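Local coordinates for Serine/threonine protein kinase (Mycobacterium tuberculosis, PDB 4ESQ), which probably phosphorylates serine and threonine residues of proteins with ATP as a membrane receptor kinase, of which this chain is the extracellular sensor domain, at residues I74-E77 / N81-H84; N21-S26 / A180-A185; E19-A22 / S28-P31. All coordinates share one frame; numbering follows the deposited sequence.

Contact 1 (I74-E77 / N81-H84)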
loop_
_atom_site.group_PDB
_atom_site.type_symbol
_atom_site.label_atom_id
_atom_site.label_comp_id
_atom_site.label_asym_id
_atom_site.label_seq_id
_atom_site.Cartn_x
_atom_site.Cartn_y
_atom_site.Cartn_z
ATOM N N ILE A 74 -4.394 -9.264 2.128
ATOM C CA ILE A 74 -4.372 -8.647 3.444
ATOM C C ILE A 74 -4.059 -9.736 4.451
ATOM O O ILE A 74 -4.687 -10.791 4.428
ATOM C CB ILE A 74 -5.714 -7.988 3.763
ATOM C CG1 ILE A 74 -5.855 -6.714 2.925
ATOM C CG2 ILE A 74 -5.795 -7.664 5.240
ATOM C CD1 ILE A 74 -7.229 -6.105 2.946
ATOM N N SER A 75 -3.069 -9.490 5.309
ATOM C CA SER A 75 -2.644 -10.475 6.312
ATOM C C SER A 75 -2.602 -9.900 7.718
ATOM O O SER A 75 -2.233 -8.746 7.910
ATOM C CB SER A 75 -1.256 -11.002 5.984
ATOM O OG SER A 75 -1.240 -11.580 4.699
ATOM N N SER A 76 -2.944 -10.725 8.703
ATOM C CA SER A 76 -2.855 -10.323 10.107
ATOM C C SER A 76 -2.908 -11.569 10.984
ATOM O O SER A 76 -3.314 -12.639 10.525
ATOM C CB SER A 76 -4.008 -9.381 10.477
ATOM O OG SER A 76 -5.256 -10.050 10.366
ATOM N N GLU A 77 -2.500 -11.441 12.246
ATOM C CA GLU A 77 -2.712 -12.537 13.182
ATOM C C GLU A 77 -4.217 -12.773 13.281
ATOM O O GLU A 77 -5.005 -11.853 13.088
ATOM C CB GLU A 77 -2.122 -12.206 14.556
ATOM C CG GLU A 77 -0.589 -12.224 14.612
ATOM C CD GLU A 77 0.050 -10.873 14.326
ATOM O OE1 GLU A 77 -0.675 -9.935 13.946
ATOM O OE2 GLU A 77 1.285 -10.750 14.488
ATOM N N ASN A 81 -7.823 -8.430 17.704
ATOM C CA ASN A 81 -6.788 -7.555 18.241
ATOM C C ASN A 81 -5.388 -7.963 17.791
ATOM O O ASN A 81 -4.474 -8.086 18.604
ATOM C CB ASN A 81 -6.876 -7.509 19.768
ATOM C CG ASN A 81 -8.189 -6.922 20.254
ATOM O OD1 ASN A 81 -8.530 -5.781 19.938
ATOM N ND2 ASN A 81 -8.945 -7.710 21.007
ATOM N N TYR A 82 -5.233 -8.168 16.484
ATOM C CA TYR A 82 -3.949 -8.531 15.890
ATOM C C TYR A 82 -2.893 -7.468 16.150
ATOM O O TYR A 82 -3.203 -6.274 16.181
ATOM C CB TYR A 82 -4.109 -8.718 14.379
ATOM C CG TYR A 82 -4.982 -7.663 13.732
ATOM C CD1 TYR A 82 -4.457 -6.437 13.340
ATOM C CD2 TYR A 82 -6.335 -7.896 13.518
ATOM C CE1 TYR A 82 -5.260 -5.476 12.747
ATOM C CE2 TYR A 82 -7.141 -6.947 12.925
ATOM C CZ TYR A 82 -6.600 -5.741 12.543
ATOM O OH TYR A 82 -7.409 -4.793 11.963
ATOM N N GLU A 83 -1.645 -7.901 16.321
ATOM C CA GLU A 83 -0.534 -6.974 16.536
ATOM C C GLU A 83 -0.020 -6.355 15.236
ATOM O O GLU A 83 0.582 -5.279 15.256
ATOM C CB GLU A 83 0.626 -7.673 17.258
ATOM C CG GLU A 83 0.316 -8.090 18.697
ATOM C CD GLU A 83 0.262 -6.911 19.658
ATOM O OE1 GLU A 83 1.018 -5.934 19.462
ATOM O OE2 GLU A 83 -0.545 -6.964 20.610
ATOM N N HIS A 84 -0.261 -7.036 14.113
ATOM C CA HIS A 84 0.287 -6.610 12.823
ATOM C C HIS A 84 -0.751 -6.782 11.718
ATOM O O HIS A 84 -1.579 -7.690 11.769
ATOM C CB HIS A 84 1.518 -7.443 12.472
ATOM C CG HIS A 84 2.566 -7.453 13.540
ATOM N ND1 HIS A 84 2.726 -8.507 14.414
ATOM C CD2 HIS A 84 3.500 -6.535 13.884
ATOM C CE1 HIS A 84 3.723 -8.244 15.241
ATOM N NE2 HIS A 84 4.207 -7.049 14.944
#
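Y82 meets the end of strand 69-76, its ring beside S76. CG of Y82 lies between the backbone N and the carbonyl carbon (chi1 42°), which turns one ring face to S76; the serine CB sits over that face, off centre toward CG, in a CH-pi contact 4.2 Å from the ring centroid. CB of Y82 rests 3.5 Å from the carbonyl O of E77, while its ring meets W85 and its backbone O holds a buffer molecule probably left from crystallisation. E83 adds little across the contact, but its CB covers part of one face of the H84 ring.

H84 is gripped twice by one carboxylate. The E77 side chain bends at chi2 and reaches across the turn: its OE1 takes the backbone N of H84 at 2.9 Å in a bent bond, and its OE2 receives ND1 of the same residue at 2.7 Å. The second bond is almost straight, 178° at the hydrogen, lies in the imidazole plane and uses the syn lone pair of OE2; carboxylate and ring are turned 35° apart. With S26 OG also bonded to OE2, the carboxylate ties the beta-hairpin connection between strands 69-76 and 84-92 to a neighbouring loop. The straight bond fixes the rotation of the ring, and the negative charge would probably favour a protonated imidazole.

Contact 2 (N21-S26 / A180-A185); sequences NAVMGS and AGQIAA
V23 and I183 make the closest apolar contact between the two segments, which lie on helices 17-24 and 179-192. CG1 of V23, anti to the backbone N (chi1 167°), projects at the facing helix and comes 3.8 Å from CG1 of I183. The two side chains run at a slant to each other, and CD1 of I183 extends past the same valine methyl at 4.1 Å. M24 joins more loosely from deeper in the interface: its chain bends at chi2, bringing SD to 4.4 Å from CD1 of I183. On the solvent side, Q182 slides past V23 in the opposite direction, and OE1 of Q182 lies 4.0 Å from CG1 of V23.

This is helix-to-helix packing on one face of the long antiparallel sheet of the PknH-like extracellular domain, whose family belongs to the Mog1p/PsbP clan. The N-terminal helix and the C-terminal helix come together over strands 84-92 and 165-173: I183 also touches V86 and V169, and M24 reaches V86 and H84, so both residues pack on the sheet as well as on each other.

Polar contact across the pair runs through water 1, which gives one hydrogen to V23 O (2.8 Å) and the other to Q182 OE1 (2.7 Å). The extended glutamine chain brings its amide oxygen to this water, and the bridge satisfies a carbonyl near the C-terminal end of helix 17-24.

Backbone bonds close that helix end. The carbonyl O of N21 accepts the N of S26 at 2.9 Å and, weakly, that of G25, whose positive phi (80°) takes the chain out of the helix.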
loop_
_atom_site.group_PDB
_atom_site.type_symbol
_atom_site.label_atom_id
_atom_site.label_comp_id
_atom_site.label_asym_id
_atom_site.label_seq_id
_atom_site.Cartn_x
_atom_site.Cartn_y
_atom_site.Cartn_z
ATOM N N ASN A 21 5.541 -12.480 7.646
ATOM C CA ASN A 21 5.862 -12.695 9.053
ATOM C C ASN A 21 7.241 -12.163 9.406
ATOM O O ASN A 21 7.412 -11.489 10.419
ATOM C CB ASN A 21 5.816 -14.186 9.390
ATOM C CG ASN A 21 4.432 -14.665 9.783
ATOM O OD1 ASN A 21 3.649 -13.940 10.409
ATOM N ND2 ASN A 21 4.136 -15.921 9.445
ATOM N N ALA A 22 8.220 -12.467 8.559
ATOM C CA ALA A 22 9.604 -12.090 8.817
ATOM C C ALA A 22 9.781 -10.578 8.855
ATOM O O ALA A 22 10.504 -10.052 9.699
ATOM C CB ALA A 22 10.530 -12.712 7.765
ATOM N N VAL A 23 9.123 -9.872 7.944
ATOM C CA VAL A 23 9.246 -8.420 7.929
ATOM C C VAL A 23 8.573 -7.831 9.167
ATOM O O VAL A 23 9.115 -6.926 9.818
ATOM C CB VAL A 23 8.651 -7.796 6.646
ATOM C CG1 VAL A 23 8.496 -6.271 6.805
ATOM C CG2 VAL A 23 9.516 -8.132 5.436
ATOM N N MET A 24 7.408 -8.363 9.512
ATOM C CA MET A 24 6.577 -7.758 10.550
ATOM C C MET A 24 6.971 -8.156 11.975
ATOM O O MET A 24 6.509 -7.546 12.939
ATOM C CB MET A 24 5.089 -8.072 10.323
ATOM C CG MET A 24 4.482 -7.446 9.060
ATOM S SD MET A 24 4.862 -5.691 8.827
ATOM C CE MET A 24 3.929 -4.968 10.170
ATOM N N GLY A 25 7.817 -9.173 12.114
ATOM C CA GLY A 25 8.186 -9.630 13.440
ATOM C C GLY A 25 7.130 -10.529 14.053
ATOM O O GLY A 25 6.896 -10.502 15.263
ATOM N N SER A 26 6.493 -11.334 13.212
ATOM C CA SER A 26 5.441 -12.247 13.648
ATOM C C SER A 26 5.765 -13.674 13.224
ATOM O O SER A 26 6.674 -13.900 12.433
ATOM C CB SER A 26 4.101 -11.817 13.034
ATOM O OG SER A 26 3.036 -12.645 13.463
ATOM N N ALA A 180 6.827 -1.274 5.500
ATOM C CA ALA A 180 6.216 -1.177 4.181
ATOM C C ALA A 180 7.295 -0.920 3.122
ATOM O O ALA A 180 7.224 -1.439 2.005
ATOM C CB ALA A 180 5.149 -0.103 4.158
ATOM N N GLY A 181 8.295 -0.120 3.481
ATOM C CA GLY A 181 9.424 0.086 2.596
ATOM C C GLY A 181 10.130 -1.229 2.325
ATOM O O GLY A 181 10.556 -1.487 1.198
ATOM N N GLN A 182 10.275 -2.062 3.353
ATOM C CA GLN A 182 10.935 -3.355 3.157
ATOM C C GLN A 182 10.112 -4.268 2.261
ATOM O O GLN A 182 10.639 -4.963 1.381
ATOM C CB GLN A 182 11.126 -4.067 4.486
ATOM C CG GLN A 182 12.172 -3.487 5.376
ATOM C CD GLN A 182 12.344 -4.373 6.581
ATOM O OE1 GLN A 182 11.763 -4.122 7.633
ATOM N NE2 GLN A 182 13.100 -5.458 6.415
ATOM N N ILE A 183 8.816 -4.296 2.514
ATOM C CA ILE A 183 7.934 -5.141 1.731
ATOM C C ILE A 183 7.999 -4.713 0.270
ATOM O O ILE A 183 8.175 -5.544 -0.633
ATOM C CB ILE A 183 6.496 -5.109 2.294
ATOM C CG1 ILE A 183 6.447 -5.885 3.617
ATOM C CG2 ILE A 183 5.497 -5.693 1.305
ATOM C CD1 ILE A 183 5.214 -5.588 4.453
ATOM N N ALA A 184 7.892 -3.414 0.033
ATOM C CA ALA A 184 7.919 -2.896 -1.331
ATOM C C ALA A 184 9.203 -3.300 -2.056
ATOM O O ALA A 184 9.173 -3.736 -3.211
ATOM C CB ALA A 184 7.767 -1.378 -1.317
ATOM N N ALA A 185 10.333 -3.162 -1.369
ATOM C CA ALA A 185 11.618 -3.492 -1.976
ATOM C C ALA A 185 11.700 -4.970 -2.324
ATOM O O ALA A 185 12.263 -5.341 -3.360
ATOM C CB ALA A 185 12.762 -3.083 -1.064
HETATM O O HOH W 1 11.795 -6.126 9.459
#

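Contact 3 (E19-A22 / S28-P31)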
loop_
_atom_site.group_PDB
_atom_site.type_symbol
_atom_site.label_atom_id
_atom_site.label_comp_id
_atom_site.label_asym_id
_atom_site.label_seq_id
_atom_site.Cartn_x
_atom_site.Cartn_y
_atom_site.Cartn_z
ATOM N N GLU A 19 7.555 -14.620 4.369
ATOM C CA GLU A 19 8.145 -13.324 4.099
ATOM C C GLU A 19 7.428 -12.195 4.839
ATOM O O GLU A 19 8.076 -11.295 5.352
ATOM C CB GLU A 19 8.176 -13.058 2.592
ATOM C CG GLU A 19 9.093 -14.017 1.829
ATOM C CD GLU A 19 8.936 -13.931 0.315
ATOM O OE1 GLU A 19 7.796 -13.827 -0.179
ATOM O OE2 GLU A 19 9.964 -13.983 -0.393
ATOM N N VAL A 20 6.097 -12.239 4.877
ATOM C CA VAL A 20 5.322 -11.223 5.584
ATOM C C VAL A 20 5.604 -11.276 7.086
ATOM O O VAL A 20 5.869 -10.250 7.721
ATOM C CB VAL A 20 3.816 -11.389 5.338
ATOM C CG1 VAL A 20 3.025 -10.368 6.187
ATOM C CG2 VAL A 20 3.508 -11.219 3.868
ATOM N N ASN A 21 5.541 -12.480 7.646
ATOM C CA ASN A 21 5.862 -12.695 9.053
ATOM C C ASN A 21 7.241 -12.163 9.406
ATOM O O ASN A 21 7.412 -11.489 10.419
ATOM C CB ASN A 21 5.816 -14.186 9.390
ATOM C CG ASN A 21 4.432 -14.665 9.783
ATOM O OD1 ASN A 21 3.649 -13.940 10.409
ATOM N ND2 ASN A 21 4.136 -15.921 9.445
ATOM N N ALA A 22 8.220 -12.467 8.559
ATOM C CA ALA A 22 9.604 -12.090 8.817
ATOM C C ALA A 22 9.781 -10.578 8.855
ATOM O O ALA A 22 10.504 -10.052 9.699
ATOM C CB ALA A 22 10.530 -12.712 7.765
ATOM N N SER A 28 2.701 -15.731 13.023
ATOM C CA SER A 28 1.329 -16.225 12.942
ATOM C C SER A 28 0.390 -15.421 12.040
ATOM O O SER A 28 -0.816 -15.644 12.062
ATOM C CB SER A 28 0.731 -16.325 14.348
ATOM O OG SER A 28 0.785 -15.072 15.007
ATOM N N MET A 29 0.928 -14.505 11.241
ATOM C CA MET A 29 0.061 -13.745 10.341
ATOM C C MET A 29 -0.451 -14.669 9.247
ATOM O O MET A 29 0.283 -15.520 8.751
ATOM C CB MET A 29 0.792 -12.541 9.743
ATOM C CG MET A 29 1.166 -11.483 10.757
ATOM S SD MET A 29 2.179 -10.149 10.080
ATOM C CE MET A 29 0.923 -9.223 9.187
ATOM N N GLN A 30 -1.721 -14.511 8.894
ATOM C CA GLN A 30 -2.317 -15.320 7.840
ATOM C C GLN A 30 -2.989 -14.429 6.811
ATOM O O GLN A 30 -3.653 -13.454 7.172
ATOM C CB GLN A 30 -3.345 -16.289 8.425
ATOM C CG GLN A 30 -2.733 -17.528 9.060
ATOM C CD GLN A 30 -2.435 -18.613 8.042
ATOM O OE1 GLN A 30 -3.277 -19.472 7.771
ATOM N NE2 GLN A 30 -1.236 -18.581 7.469
ATOM N N PRO A 31 -2.822 -14.765 5.523
ATOM C CA PRO A 31 -3.461 -14.025 4.435
ATOM C C PRO A 31 -4.937 -14.369 4.314
ATOM O O PRO A 31 -5.345 -15.478 4.675
ATOM C CB PRO A 31 -2.714 -14.522 3.192
ATOM C CG PRO A 31 -2.255 -15.899 3.555
ATOM C CD PRO A 31 -1.959 -15.855 5.028
HETATM O O HOH W 2 1.620 -17.686 9.748
#
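N21 and V20 present two different surfaces to M29, one polar and one apolar. The tight part is buried with the methionine side chain. CB of M29 lies 3.3 Å from OD1 of N21, and the thioether turns at chi3 (76°) to bring CE within 3.8 Å of CG1 of V20; the valine and methionine side chains cross at about a right angle. M24, H84 and V86 also touch M29, which therefore packs between helix 17-24 and strand 84-92.

Beside this packing, the N21 amide bonds to the backbone of M29. OD1 accepts the N-H of M29 at 2.9 Å, in the carbonyl plane and on a lone pair, with an angle of 153° at the hydrogen. The outer side is looser and wetter: S28 turns its CB away from the helix, and water 2 spans the remaining distance, accepting from N21 ND2 at 3.1 Å and donating to M29 O at 2.7 Å.

One side-chain amide thus engages both the N-H and the C=O of M29, the first directly and the second through water; the direct bond, which needs an acceptor, identifies the oxygen end of the amide. Those bonds hold the return from helix 17-24 in place just where the chain enters edge strand 30-31, and they satisfy the N-H and C=O of M29, just before Q30 takes up its bond to S76.

Overall arrangement
The three contacts cluster around the end of the sheet that carries strands 30-31, 69-76 and 84-92: the centres of contacts 1 and 3 lie about 9 Å apart, as do those of 2 and 3, and those of 1 and 2 about 13 Å. Contacts 2 and 3 both use helix 17-24. Along the chain contact 3 closes first, contact 1 follows it, and contact 2 spans both by bringing residues 180-185 back to the N-terminal helix. Strands 30-31 and 69-76 are sheet neighbours, joined by a backbone hydrogen bond from Q30 N to S76 O. Together the contacts bind the N-terminal helix, the C-terminal helix and the sheet edge into one corner of the sensor domain.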